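PDB 5EHK: lantibiotic dehydratase from Microbispora corallina, which probably dehydrates serine and threonine residues of the NAI-107 precursor peptide, using glutamyl-tRNA to glutamylate them before glutamate is eliminated. Local coordinates for residues Gly817-Leu822 with Gly905-Glu910; His849-Trp854 with Val869-Glu874; Ile935-Leu940 with Cys1037-Ala1042; Ala960-Phe965 with Asp991-Trp996. One frame throughout, in Å; residues are numbered along the deposited sequence.

Contact 1: Gly817-Leu822 with Gly905-Glu910; sequences GPWLYL and GQYDPE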
loop_
_atom_site.group_PDB
_atom_site.type_symbol
_atom_site.label_atom_id
_atom_site.label_comp_id
_atom_site.label_asym_id
_atom_site.label_seq_id
_atom_site.Cartn_x
_atom_site.Cartn_y
_atom_site.Cartn_z
ATOM N N GLY A 817 15.373 3.983 -35.601
ATOM C CA GLY A 817 14.034 3.929 -36.159
ATOM C C GLY A 817 13.617 3.025 -37.304
ATOM O O GLY A 817 13.397 3.501 -38.411
ATOM N N PRO A 818 13.456 1.717 -37.044
ATOM C CA PRO A 818 12.549 1.015 -37.965
ATOM C C PRO A 818 11.104 1.277 -37.505
ATOM O O PRO A 818 10.205 1.504 -38.314
ATOM C CB PRO A 818 12.928 -0.459 -37.788
ATOM C CG PRO A 818 13.467 -0.553 -36.401
ATOM C CD PRO A 818 14.036 0.818 -36.028
ATOM N N TRP A 819 10.912 1.263 -36.190
ATOM C CA TRP A 819 9.629 1.549 -35.574
ATOM C C TRP A 819 9.561 2.956 -34.941
ATOM O O TRP A 819 10.473 3.378 -34.220
ATOM C CB TRP A 819 9.337 0.520 -34.476
ATOM C CG TRP A 819 9.832 -0.886 -34.737
ATOM C CD1 TRP A 819 11.030 -1.424 -34.337
ATOM C CD2 TRP A 819 9.112 -1.950 -35.382
ATOM N NE1 TRP A 819 11.116 -2.740 -34.734
ATOM C CE2 TRP A 819 9.950 -3.092 -35.369
ATOM C CE3 TRP A 819 7.848 -2.047 -35.985
ATOM C CZ2 TRP A 819 9.557 -4.316 -35.929
ATOM C CZ3 TRP A 819 7.459 -3.261 -36.542
ATOM C CH2 TRP A 819 8.313 -4.376 -36.514
ATOM N N LEU A 820 8.458 3.651 -35.202
ATOM C CA LEU A 820 8.020 4.783 -34.402
ATOM C C LEU A 820 6.942 4.290 -33.421
ATOM O O LEU A 820 5.891 3.798 -33.856
ATOM C CB LEU A 820 7.427 5.808 -35.340
ATOM C CG LEU A 820 7.226 7.235 -34.881
ATOM C CD1 LEU A 820 8.495 7.737 -34.201
ATOM C CD2 LEU A 820 6.911 8.077 -36.117
ATOM N N TYR A 821 7.207 4.361 -32.111
ATOM C CA TYR A 821 6.243 3.880 -31.099
ATOM C C TYR A 821 5.778 4.998 -30.155
ATOM O O TYR A 821 6.525 5.436 -29.274
ATOM C CB TYR A 821 6.858 2.738 -30.308
ATOM C CG TYR A 821 5.882 1.770 -29.693
ATOM C CD1 TYR A 821 4.652 1.503 -30.302
ATOM C CD2 TYR A 821 6.241 1.004 -28.571
ATOM C CE1 TYR A 821 3.760 0.551 -29.762
ATOM C CE2 TYR A 821 5.369 0.045 -28.034
ATOM C CZ TYR A 821 4.128 -0.182 -28.632
ATOM O OH TYR A 821 3.249 -1.126 -28.099
ATOM N N LEU A 822 4.541 5.449 -30.340
ATOM C CA LEU A 822 3.982 6.561 -29.578
ATOM C C LEU A 822 3.183 6.120 -28.377
ATOM O O LEU A 822 2.376 5.194 -28.469
ATOM C CB LEU A 822 3.051 7.350 -30.471
ATOM C CG LEU A 822 3.724 8.151 -31.561
ATOM C CD1 LEU A 822 2.697 8.436 -32.629
ATOM C CD2 LEU A 822 4.215 9.431 -30.949
ATOM N N GLY A 905 8.595 5.703 -27.183
ATOM C CA GLY A 905 9.245 4.612 -26.468
ATOM C C GLY A 905 9.765 3.529 -27.393
ATOM O O GLY A 905 9.421 3.511 -28.569
ATOM N N GLN A 906 10.553 2.596 -26.859
ATOM C CA GLN A 906 11.131 1.521 -27.673
ATOM C C GLN A 906 10.124 0.441 -27.955
ATOM O O GLN A 906 9.314 0.113 -27.099
ATOM C CB GLN A 906 12.321 0.904 -26.961
ATOM C CG GLN A 906 13.568 1.767 -26.929
ATOM C CD GLN A 906 14.586 1.226 -25.953
ATOM O OE1 GLN A 906 14.452 1.436 -24.757
ATOM N NE2 GLN A 906 15.610 0.533 -26.454
ATOM N N TYR A 907 10.149 -0.117 -29.162
ATOM C CA TYR A 907 9.248 -1.229 -29.459
ATOM C C TYR A 907 9.988 -2.578 -29.419
ATOM O O TYR A 907 10.861 -2.842 -30.237
ATOM C CB TYR A 907 8.573 -1.000 -30.805
ATOM C CG TYR A 907 7.583 -2.074 -31.152
ATOM C CD1 TYR A 907 6.545 -2.396 -30.285
ATOM C CD2 TYR A 907 7.715 -2.802 -32.327
ATOM C CE1 TYR A 907 5.648 -3.387 -30.596
ATOM C CE2 TYR A 907 6.826 -3.793 -32.644
ATOM C CZ TYR A 907 5.797 -4.083 -31.780
ATOM O OH TYR A 907 4.926 -5.093 -32.116
ATOM N N ASP A 908 9.632 -3.439 -28.472
ATOM C CA ASP A 908 10.168 -4.797 -28.479
ATOM C C ASP A 908 9.107 -5.783 -28.923
ATOM O O ASP A 908 8.335 -6.227 -28.096
ATOM C CB ASP A 908 10.677 -5.184 -27.085
ATOM C CG ASP A 908 11.229 -6.620 -27.033
ATOM O OD1 ASP A 908 11.519 -7.198 -28.114
ATOM O OD2 ASP A 908 11.389 -7.162 -25.908
ATOM N N PRO A 909 9.074 -6.133 -30.225
ATOM C CA PRO A 909 8.087 -7.083 -30.768
ATOM C C PRO A 909 8.284 -8.485 -30.201
ATOM O O PRO A 909 9.410 -8.980 -30.165
ATOM C CB PRO A 909 8.399 -7.097 -32.269
ATOM C CG PRO A 909 9.853 -6.758 -32.343
ATOM C CD PRO A 909 10.097 -5.777 -31.222
ATOM N N GLU A 910 7.213 -9.109 -29.735
ATOM C CA GLU A 910 7.337 -10.429 -29.131
ATOM C C GLU A 910 6.799 -11.533 -30.060
ATOM O O GLU A 910 5.776 -12.160 -29.774
ATOM C CB GLU A 910 6.655 -10.461 -27.761
ATOM C CG GLU A 910 5.305 -9.735 -27.709
ATOM C CD GLU A 910 4.843 -9.453 -26.284
ATOM O OE1 GLU A 910 5.709 -9.272 -25.389
ATOM O OE2 GLU A 910 3.608 -9.419 -26.061
HETATM O O HOH W 1 10.221 4.701 -30.670
#

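Contact 2: His849-Trp854 with Val869-Glu874; sequences HGADRW and VRFRGE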
loop_
_atom_site.group_PDB
_atom_site.type_symbol
_atom_site.label_atom_id
_atom_site.label_comp_id
_atom_site.label_asym_id
_atom_site.label_seq_id
_atom_site.Cartn_x
_atom_site.Cartn_y
_atom_site.Cartn_z
ATOM N N HIS A 849 3.545 9.188 -45.603
ATOM C CA HIS A 849 4.988 9.261 -45.371
ATOM C C HIS A 849 5.594 7.872 -45.517
ATOM O O HIS A 849 6.734 7.614 -45.116
ATOM C CB HIS A 849 5.298 9.829 -43.998
ATOM C CG HIS A 849 5.103 11.303 -43.906
ATOM N ND1 HIS A 849 6.133 12.197 -44.061
ATOM C CD2 HIS A 849 3.995 12.040 -43.656
ATOM C CE1 HIS A 849 5.668 13.426 -43.924
ATOM N NE2 HIS A 849 4.373 13.359 -43.680
ATOM N N GLY A 850 4.785 6.966 -46.050
ATOM C CA GLY A 850 5.261 5.662 -46.446
ATOM C C GLY A 850 5.351 4.616 -45.361
ATOM O O GLY A 850 6.028 3.609 -45.559
ATOM N N ALA A 851 4.661 4.813 -44.237
ATOM C CA ALA A 851 4.678 3.795 -43.191
ATOM C C ALA A 851 3.967 2.587 -43.760
ATOM O O ALA A 851 2.949 2.735 -44.428
ATOM C CB ALA A 851 3.995 4.287 -41.935
ATOM N N ASP A 852 4.525 1.399 -43.550
ATOM C CA ASP A 852 4.016 0.201 -44.229
ATOM C C ASP A 852 3.124 -0.620 -43.310
ATOM O O ASP A 852 2.325 -1.451 -43.757
ATOM C CB ASP A 852 5.164 -0.645 -44.820
ATOM C CG ASP A 852 5.830 -1.571 -43.794
ATOM O OD1 ASP A 852 6.245 -2.670 -44.183
ATOM O OD2 ASP A 852 5.979 -1.210 -42.606
ATOM N N ARG A 853 3.284 -0.393 -42.016
ATOM C CA ARG A 853 2.477 -1.058 -41.021
ATOM C C ARG A 853 2.155 -0.085 -39.896
ATOM O O ARG A 853 2.982 0.745 -39.526
ATOM C CB ARG A 853 3.220 -2.266 -40.469
ATOM C CG ARG A 853 3.283 -3.430 -41.411
ATOM C CD ARG A 853 1.905 -4.030 -41.605
ATOM N NE ARG A 853 1.899 -5.016 -42.686
ATOM C CZ ARG A 853 0.923 -5.157 -43.578
ATOM N NH1 ARG A 853 -0.151 -4.392 -43.521
ATOM N NH2 ARG A 853 1.020 -6.080 -44.526
ATOM N N TRP A 854 0.954 -0.195 -39.343
ATOM C CA TRP A 854 0.599 0.591 -38.173
ATOM C C TRP A 854 -0.338 -0.247 -37.328
ATOM O O TRP A 854 -0.992 -1.138 -37.854
ATOM C CB TRP A 854 -0.071 1.909 -38.565
ATOM C CG TRP A 854 -1.521 1.718 -38.868
ATOM C CD1 TRP A 854 -2.058 1.367 -40.065
ATOM C CD2 TRP A 854 -2.619 1.854 -37.961
ATOM N NE1 TRP A 854 -3.410 1.278 -39.964
ATOM C CE2 TRP A 854 -3.789 1.574 -38.683
ATOM C CE3 TRP A 854 -2.726 2.181 -36.603
ATOM C CZ2 TRP A 854 -5.051 1.621 -38.112
ATOM C CZ3 TRP A 854 -3.970 2.226 -36.030
ATOM C CH2 TRP A 854 -5.122 1.946 -36.783
ATOM N N VAL A 869 0.466 3.685 -30.161
ATOM C CA VAL A 869 0.279 3.519 -31.583
ATOM C C VAL A 869 1.618 3.222 -32.200
ATOM O O VAL A 869 2.593 3.910 -31.910
ATOM C CB VAL A 869 -0.325 4.782 -32.211
ATOM C CG1 VAL A 869 -0.538 4.583 -33.703
ATOM C CG2 VAL A 869 -1.639 5.133 -31.501
ATOM N N ARG A 870 1.684 2.193 -33.044
ATOM C CA ARG A 870 2.967 1.884 -33.696
ATOM C C ARG A 870 2.993 2.036 -35.216
ATOM O O ARG A 870 2.112 1.547 -35.885
ATOM C CB ARG A 870 3.443 0.481 -33.371
ATOM C CG ARG A 870 4.895 0.420 -33.754
ATOM C CD ARG A 870 5.491 -0.951 -33.799
ATOM N NE ARG A 870 4.806 -1.921 -34.653
ATOM C CZ ARG A 870 4.682 -1.815 -35.967
ATOM N NH1 ARG A 870 5.170 -0.760 -36.603
ATOM N NH2 ARG A 870 4.064 -2.769 -36.643
ATOM N N PHE A 871 4.021 2.683 -35.756
ATOM C CA PHE A 871 4.186 2.757 -37.213
ATOM C C PHE A 871 5.484 2.091 -37.601
ATOM O O PHE A 871 6.467 2.170 -36.864
ATOM C CB PHE A 871 4.241 4.193 -37.714
ATOM C CG PHE A 871 3.053 5.022 -37.334
ATOM C CD1 PHE A 871 1.992 5.169 -38.204
ATOM C CD2 PHE A 871 3.019 5.690 -36.114
ATOM C CE1 PHE A 871 0.905 5.946 -37.867
ATOM C CE2 PHE A 871 1.944 6.457 -35.774
ATOM C CZ PHE A 871 0.872 6.585 -36.655
ATOM N N ARG A 872 5.490 1.434 -38.755
ATOM C CA ARG A 872 6.718 0.879 -39.301
ATOM C C ARG A 872 7.031 1.551 -40.628
ATOM O O ARG A 872 6.143 1.797 -41.449
ATOM C CB ARG A 872 6.620 -0.632 -39.465
ATOM C CG ARG A 872 7.904 -1.262 -39.978
ATOM C CD ARG A 872 7.811 -2.783 -40.115
ATOM N NE ARG A 872 7.137 -3.202 -41.338
ATOM C CZ ARG A 872 6.902 -4.471 -41.637
ATOM N NH1 ARG A 872 7.305 -5.414 -40.797
ATOM N NH2 ARG A 872 6.289 -4.796 -42.767
ATOM N N GLY A 873 8.301 1.874 -40.826
ATOM C CA GLY A 873 8.716 2.503 -42.061
ATOM C C GLY A 873 10.205 2.736 -42.139
ATOM O O GLY A 873 10.979 2.350 -41.260
ATOM N N GLU A 874 10.600 3.366 -43.228
ATOM C CA GLU A 874 11.972 3.764 -43.443
ATOM C C GLU A 874 12.367 4.896 -42.497
ATOM O O GLU A 874 11.624 5.866 -42.335
ATOM C CB GLU A 874 12.141 4.170 -44.905
ATOM C CG GLU A 874 11.519 3.135 -45.836
ATOM C CD GLU A 874 11.959 3.269 -47.286
ATOM O OE1 GLU A 874 11.761 4.363 -47.877
ATOM O OE2 GLU A 874 12.491 2.263 -47.827
#

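Contact 3: Ile935-Leu940 with Cys1037-Ala1042; sequences ISLLRL and CQVLAA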
loop_
_atom_site.group_PDB
_atom_site.type_symbol
_atom_site.label_atom_id
_atom_site.label_comp_id
_atom_site.label_asym_id
_atom_site.label_seq_id
_atom_site.Cartn_x
_atom_site.Cartn_y
_atom_site.Cartn_z
ATOM N N ILE A 935 -11.421 0.482 -34.984
ATOM C CA ILE A 935 -11.797 1.858 -35.258
ATOM C C ILE A 935 -13.130 1.939 -36.022
ATOM O O ILE A 935 -14.000 2.747 -35.684
ATOM C CB ILE A 935 -10.688 2.586 -36.021
ATOM C CG1 ILE A 935 -9.468 2.703 -35.124
ATOM C CG2 ILE A 935 -11.152 3.938 -36.492
ATOM C CD1 ILE A 935 -8.366 3.481 -35.755
ATOM N N SER A 936 -13.285 1.092 -37.041
ATOM C CA SER A 936 -14.529 1.010 -37.817
ATOM C C SER A 936 -15.743 0.720 -36.946
ATOM O O SER A 936 -16.776 1.402 -37.052
ATOM C CB SER A 936 -14.435 -0.113 -38.843
ATOM O OG SER A 936 -13.976 0.364 -40.082
ATOM N N LEU A 937 -15.588 -0.286 -36.078
ATOM C CA LEU A 937 -16.637 -0.735 -35.191
ATOM C C LEU A 937 -16.992 0.342 -34.151
ATOM O O LEU A 937 -18.168 0.619 -33.888
ATOM C CB LEU A 937 -16.205 -2.032 -34.514
ATOM C CG LEU A 937 -16.073 -3.256 -35.420
ATOM C CD1 LEU A 937 -15.646 -4.479 -34.637
ATOM C CD2 LEU A 937 -17.375 -3.551 -36.163
ATOM N N LEU A 938 -15.973 0.976 -33.585
ATOM C CA LEU A 938 -16.210 2.031 -32.615
ATOM C C LEU A 938 -16.968 3.182 -33.254
ATOM O O LEU A 938 -17.809 3.798 -32.609
ATOM C CB LEU A 938 -14.892 2.520 -32.012
ATOM C CG LEU A 938 -14.254 1.554 -31.014
ATOM C CD1 LEU A 938 -12.803 1.932 -30.737
ATOM C CD2 LEU A 938 -15.067 1.510 -29.719
ATOM N N ARG A 939 -16.658 3.468 -34.519
ATOM C CA ARG A 939 -17.314 4.546 -35.246
ATOM C C ARG A 939 -18.785 4.224 -35.537
ATOM O O ARG A 939 -19.632 5.118 -35.499
ATOM C CB ARG A 939 -16.566 4.890 -36.530
ATOM C CG ARG A 939 -15.262 5.612 -36.314
ATOM C CD ARG A 939 -14.486 5.769 -37.620
ATOM N NE ARG A 939 -15.210 6.655 -38.518
ATOM C CZ ARG A 939 -15.014 7.965 -38.585
ATOM N NH1 ARG A 939 -14.071 8.525 -37.833
ATOM N NH2 ARG A 939 -15.743 8.708 -39.417
ATOM N N LEU A 940 -19.094 2.959 -35.813
ATOM C CA LEU A 940 -20.497 2.561 -35.955
ATOM C C LEU A 940 -21.178 2.781 -34.617
ATOM O O LEU A 940 -22.277 3.335 -34.529
ATOM C CB LEU A 940 -20.649 1.095 -36.372
ATOM C CG LEU A 940 -20.143 0.694 -37.758
ATOM C CD1 LEU A 940 -20.360 -0.798 -38.021
ATOM C CD2 LEU A 940 -20.787 1.544 -38.848
ATOM N N CYS A 1037 -24.804 -6.151 -41.015
ATOM C CA CYS A 1037 -23.999 -6.228 -42.223
ATOM C C CYS A 1037 -22.773 -5.339 -42.106
ATOM O O CYS A 1037 -21.667 -5.742 -42.463
ATOM C CB CYS A 1037 -24.836 -5.839 -43.444
ATOM S SG CYS A 1037 -25.808 -7.212 -44.060
ATOM N N GLN A 1038 -22.977 -4.125 -41.598
ATOM C CA GLN A 1038 -21.894 -3.172 -41.468
ATOM C C GLN A 1038 -20.856 -3.668 -40.471
ATOM O O GLN A 1038 -19.677 -3.309 -40.539
ATOM C CB GLN A 1038 -22.402 -1.785 -41.090
ATOM C CG GLN A 1038 -22.935 -0.954 -42.243
ATOM C CD GLN A 1038 -23.371 0.446 -41.797
ATOM O OE1 GLN A 1038 -24.150 0.614 -40.847
ATOM N NE2 GLN A 1038 -22.837 1.459 -42.463
ATOM N N VAL A 1039 -21.303 -4.490 -39.536
ATOM C CA VAL A 1039 -20.390 -5.099 -38.599
ATOM C C VAL A 1039 -19.499 -6.073 -39.330
ATOM O O VAL A 1039 -18.274 -6.022 -39.200
ATOM C CB VAL A 1039 -21.139 -5.815 -37.492
ATOM C CG1 VAL A 1039 -20.182 -6.609 -36.661
ATOM C CG2 VAL A 1039 -21.849 -4.793 -36.618
ATOM N N LEU A 1040 -20.102 -6.937 -40.138
ATOM C CA LEU A 1040 -19.317 -7.956 -40.838
ATOM C C LEU A 1040 -18.381 -7.388 -41.912
ATOM O O LEU A 1040 -17.281 -7.908 -42.101
ATOM C CB LEU A 1040 -20.214 -9.054 -41.414
ATOM C CG LEU A 1040 -20.945 -9.947 -40.406
ATOM C CD1 LEU A 1040 -21.569 -11.138 -41.121
ATOM C CD2 LEU A 1040 -20.033 -10.419 -39.298
ATOM N N ALA A 1041 -18.809 -6.336 -42.606
ATOM C CA ALA A 1041 -17.964 -5.717 -43.627
ATOM C C ALA A 1041 -16.692 -5.171 -42.984
ATOM O O ALA A 1041 -15.583 -5.360 -43.499
ATOM C CB ALA A 1041 -18.700 -4.594 -44.335
ATOM N N ALA A 1042 -16.856 -4.525 -41.833
ATOM C CA ALA A 1042 -15.735 -3.906 -41.147
ATOM C C ALA A 1042 -14.689 -4.928 -40.686
ATOM O O ALA A 1042 -13.567 -4.558 -40.376
ATOM C CB ALA A 1042 -16.233 -3.078 -39.967
HETATM O O HOH W 2 -12.418 -1.722 -41.346
#

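Contact 4: Ala960-Phe965 with Asp991-Trp996; sequences ALADAF and DPAAAW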
loop_
_atom_site.group_PDB
_atom_site.type_symbol
_atom_site.label_atom_id
_atom_site.label_comp_id
_atom_site.label_asym_id
_atom_site.label_seq_id
_atom_site.Cartn_x
_atom_site.Cartn_y
_atom_site.Cartn_z
ATOM N N ALA A 960 -15.602 -14.325 -35.176
ATOM C CA ALA A 960 -15.191 -14.143 -36.561
ATOM C C ALA A 960 -13.693 -14.415 -36.748
ATOM O O ALA A 960 -13.285 -14.956 -37.787
ATOM C CB ALA A 960 -15.540 -12.752 -37.035
ATOM N N LEU A 961 -12.877 -14.040 -35.759
ATOM C CA LEU A 961 -11.452 -14.339 -35.827
ATOM C C LEU A 961 -11.192 -15.837 -35.705
ATOM O O LEU A 961 -10.429 -16.399 -36.482
ATOM C CB LEU A 961 -10.660 -13.557 -34.771
ATOM C CG LEU A 961 -9.130 -13.497 -34.908
ATOM C CD1 LEU A 961 -8.612 -12.175 -34.365
ATOM C CD2 LEU A 961 -8.440 -14.650 -34.187
ATOM N N ALA A 962 -11.821 -16.470 -34.716
ATOM C CA ALA A 962 -11.739 -17.921 -34.531
ATOM C C ALA A 962 -12.091 -18.690 -35.791
ATOM O O ALA A 962 -11.376 -19.635 -36.134
ATOM C CB ALA A 962 -12.618 -18.365 -33.386
ATOM N N ASP A 963 -13.186 -18.300 -36.466
ATOM C CA ASP A 963 -13.575 -18.920 -37.740
ATOM C C ASP A 963 -12.414 -18.741 -38.681
ATOM O O ASP A 963 -11.920 -19.700 -39.246
ATOM C CB ASP A 963 -14.848 -18.285 -38.355
ATOM C CG ASP A 963 -15.531 -19.188 -39.438
ATOM O OD1 ASP A 963 -16.111 -20.234 -39.071
ATOM O OD2 ASP A 963 -15.536 -18.857 -40.645
ATOM N N ALA A 964 -11.914 -17.518 -38.761
ATOM C CA ALA A 964 -10.991 -17.146 -39.824
ATOM C C ALA A 964 -9.626 -17.829 -39.732
ATOM O O ALA A 964 -9.045 -18.186 -40.758
ATOM C CB ALA A 964 -10.835 -15.623 -39.889
ATOM N N PHE A 965 -9.145 -18.065 -38.513
ATOM C CA PHE A 965 -7.844 -18.705 -38.340
ATOM C C PHE A 965 -7.840 -20.058 -39.033
ATOM O O PHE A 965 -6.818 -20.488 -39.588
ATOM C CB PHE A 965 -7.481 -18.877 -36.872
ATOM C CG PHE A 965 -6.050 -19.288 -36.654
ATOM C CD1 PHE A 965 -5.036 -18.343 -36.634
ATOM C CD2 PHE A 965 -5.715 -20.616 -36.481
ATOM C CE1 PHE A 965 -3.718 -18.715 -36.432
ATOM C CE2 PHE A 965 -4.401 -20.996 -36.284
ATOM C CZ PHE A 965 -3.401 -20.050 -36.261
ATOM N N ASP A 991 -15.589 -27.020 -37.700
ATOM C CA ASP A 991 -16.021 -25.844 -36.930
ATOM C C ASP A 991 -14.871 -25.202 -36.156
ATOM O O ASP A 991 -14.809 -25.329 -34.925
ATOM C CB ASP A 991 -17.109 -26.251 -35.935
ATOM C CG ASP A 991 -17.911 -25.071 -35.433
ATOM O OD1 ASP A 991 -17.710 -23.954 -35.960
ATOM O OD2 ASP A 991 -18.753 -25.259 -34.526
ATOM N N PRO A 992 -13.978 -24.481 -36.869
ATOM C CA PRO A 992 -12.799 -23.836 -36.264
ATOM C C PRO A 992 -13.161 -22.771 -35.212
ATOM O O PRO A 992 -12.367 -22.522 -34.300
ATOM C CB PRO A 992 -12.070 -23.213 -37.467
ATOM C CG PRO A 992 -12.713 -23.813 -38.686
ATOM C CD PRO A 992 -14.123 -24.101 -38.286
ATOM N N ALA A 993 -14.322 -22.135 -35.366
ATOM C CA ALA A 993 -14.809 -21.170 -34.398
ATOM C C ALA A 993 -14.946 -21.824 -33.042
ATOM O O ALA A 993 -14.347 -21.387 -32.063
ATOM C CB ALA A 993 -16.151 -20.603 -34.845
ATOM N N ALA A 994 -15.725 -22.897 -32.988
ATOM C CA ALA A 994 -15.912 -23.625 -31.736
ATOM C C ALA A 994 -14.575 -24.183 -31.242
ATOM O O ALA A 994 -14.323 -24.219 -30.036
ATOM C CB ALA A 994 -16.968 -24.713 -31.875
ATOM N N ALA A 995 -13.742 -24.628 -32.180
ATOM C CA ALA A 995 -12.400 -25.125 -31.866
ATOM C C ALA A 995 -11.687 -24.131 -30.981
ATOM O O ALA A 995 -11.497 -24.364 -29.794
ATOM C CB ALA A 995 -11.596 -25.353 -33.139
ATOM N N TRP A 996 -11.342 -22.988 -31.561
ATOM C CA TRP A 996 -10.593 -21.963 -30.842
ATOM C C TRP A 996 -11.333 -21.342 -29.645
ATOM O O TRP A 996 -10.744 -21.170 -28.580
ATOM C CB TRP A 996 -10.118 -20.895 -31.815
ATOM C CG TRP A 996 -9.264 -21.459 -32.887
ATOM C CD1 TRP A 996 -9.521 -21.463 -34.232
ATOM C CD2 TRP A 996 -8.003 -22.105 -32.716
ATOM N NE1 TRP A 996 -8.494 -22.080 -34.903
ATOM C CE2 TRP A 996 -7.552 -22.484 -33.994
ATOM C CE3 TRP A 996 -7.214 -22.401 -31.607
ATOM C CZ2 TRP A 996 -6.347 -23.141 -34.191
ATOM C CZ3 TRP A 996 -6.026 -23.054 -31.803
ATOM C CH2 TRP A 996 -5.599 -23.416 -33.084
#

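Contact 1: Gly817-Leu822 with Gly905-Glu910
An aromatic cluster of W819, Y821 and Y907, backed by one backbone hydrogen bond, fastens the loop after strand 902-905 to strand 819-824 in the C-terminal part of the chain. The backbone link runs from G905 N to Y821 O, 3.0 Å long and nearly straight. Two residues further on, the Y907 ring inserts between the other two rings and presents an edge to each. Its CD2 sits over the centre of the W819 face, 3.5 Å from W819 CD2, in a T-shaped pair with planes at 69°. Its CD1 approaches a rim of the Y821 face, 3.5 Å from Y821 CE2, in a second edge-to-face pair at 64°. The Y907 torsion, with CG anti to the backbone N (chi1 -177°), sends the ring straight into this slot. Strands 819-824 and 902-905 are neighbours in a four-stranded antiparallel sheet, with 902-905 at its edge within this chain, and W819 and Y821 project from the same side. G905 also pairs with a strand of the second subunit, so the sheet runs on across the dimer interface. P909 CG extends the apolar contact, 4.3 Å from W819 CZ2. Q906 NE2 bonds T813 O of its own chain, and its amide also reaches H902 and Q894 of the second subunit.

Contact 2: His849-Trp854 with Val869-Glu874
The two backbones run antiparallel, with R853 and R872 a hydrogen-bonded pair and W854 and F871 a non-hydrogen-bonded pair, tied by R872 N to R853 O (2.7 Å) and, one residue earlier, by D852 N to R872 O (2.7 Å). On the R853 and R872 face, the guanidinium of R872 takes the D852 carboxylate side-on. R872 NE meets D852 OD2 through its syn lone pair (2.6 Å); R872 NH2 meets D852 OD1 on the syn side but out of the carboxylate plane (2.6 Å). The two flat groups lie within 30° of one plane, and a bend at chi3 (81°) in an otherwise extended R872 chain turns the guanidinium toward the carboxylate. E921 is a second anionic partner of R872, through NH1. R853 runs alongside, its CG over one guanidinium face, 3.6 Å from R872 NH2, while its own far end bonds Q928. R870 turns to a salt bridge with E924. On the other face, F871 CD1 lies 3.9 Å from W854 CB, and F871 CB 4.2 Å from A851 CB. Ahead of the strand, G850 is the C-prime residue of a Schellman motif that ends helix 839-848. This is antiparallel beta-hairpin pairing, here at the open end of strands 853-861 and 864-872.

Contact 3: Ile935-Leu940 with Cys1037-Ala1042
S936, L937 and L940 of helix 920-942 pack against Q1038, V1039 and A1042 of helix 1034-1042 in an antiparallel helix pair: the local axes run at 161° and approach to 9.6 Å. No direct hydrogen bond crosses the interface, so side-chain packing and one water carry it. S936 comes first, at the end where the second segment finishes. Its CB lies 3.6 Å from A1042 CB, a meeting of two small side chains that fits the closest backbone approach of the pair, 6.1 Å between their CA atoms. A water molecule spans the same spot, linking S936 OG with A1042 O. L937 follows, leaving its helix at an angle to the partner; CG stands anti to the carbonyl carbon (chi1 -67°) and the branch beyond brings CD2 over, 4.0 Å from A1042 CB and 4.2 Å from V1039 CG1. One turn after S936, L940 starts out toward the other helix and takes the largest share of the contact. Both its methyls are used, CD2 lying against the amide end of Q1038. F946, in the loop beyond helix 920-942, touches both L940 and V1039 and so flanks the pair. At the far end, L940 CD1 stands 3.6 Å from Q1038 O and 3.8 Å from Q1038 CB.

Contact 4: Ala960-Phe965 with Asp991-Trp996
A962 and F965 of helix 950-965 meet A993 and W996 of the short helix 992-997 in a buried contact made without hydrogen bonds between the segments. The A962 methyl lies 3.7 Å from A993 CA and 3.9 Å from W996 CB, so it fills the angle between the partner backbone and the root of the indole. One residue on, D963, whose side chain starts away from the partner, contributes mainly its backbone: P992 CB rests 3.9 Å from D963 O. The W996 indole then runs along helix 950-965, its CD1 edge toward A962 O, which lies near the ring plane, and its NE1 to CZ2 side beside F965. The F965 ring stands almost perpendicular to it, planes at 87°, with CD2 3.5 Å from W996 CZ2. This is a crossed helix pair, with axes 7.2 Å apart at 110°; the small side chains of A962 and A993 are consistent with so close an approach, the CA atoms of D963 and A993 lying 4.2 Å apart. The F965 torsion, CG anti to the backbone N (chi1 -169°), carries the phenyl to the indole. Further out, W996 NE1 bonds G966 O, which fixes how the indole is turned. V1074 of helix 1068-1085 touches both F965 and W996.

In the fold
All four contacts fall in the C-terminal family region, the part that in related lantibiotic dehydratases eliminates glutamate. Contacts 1 and 2 share one sheet, their centres 10 Å apart: neighbouring strands 819-824 and 864-872 probably bond through L820 O and F871 N (2.9 Å), and R870 packs against the aromatic cluster of contact 1. The sheet meets the helical part where W854 CH2 of contact 2 touches I935 CD1 of contact 3 (3.7 Å), although these centres lie 23 Å apart. Contacts 3 and 4, centred 19 Å apart and about 6 Å between nearest atoms, use the consecutive helices 920-942 and 950-965. Contact 4 remains about 13 Å or more from the sheet contacts, measured between nearest atoms.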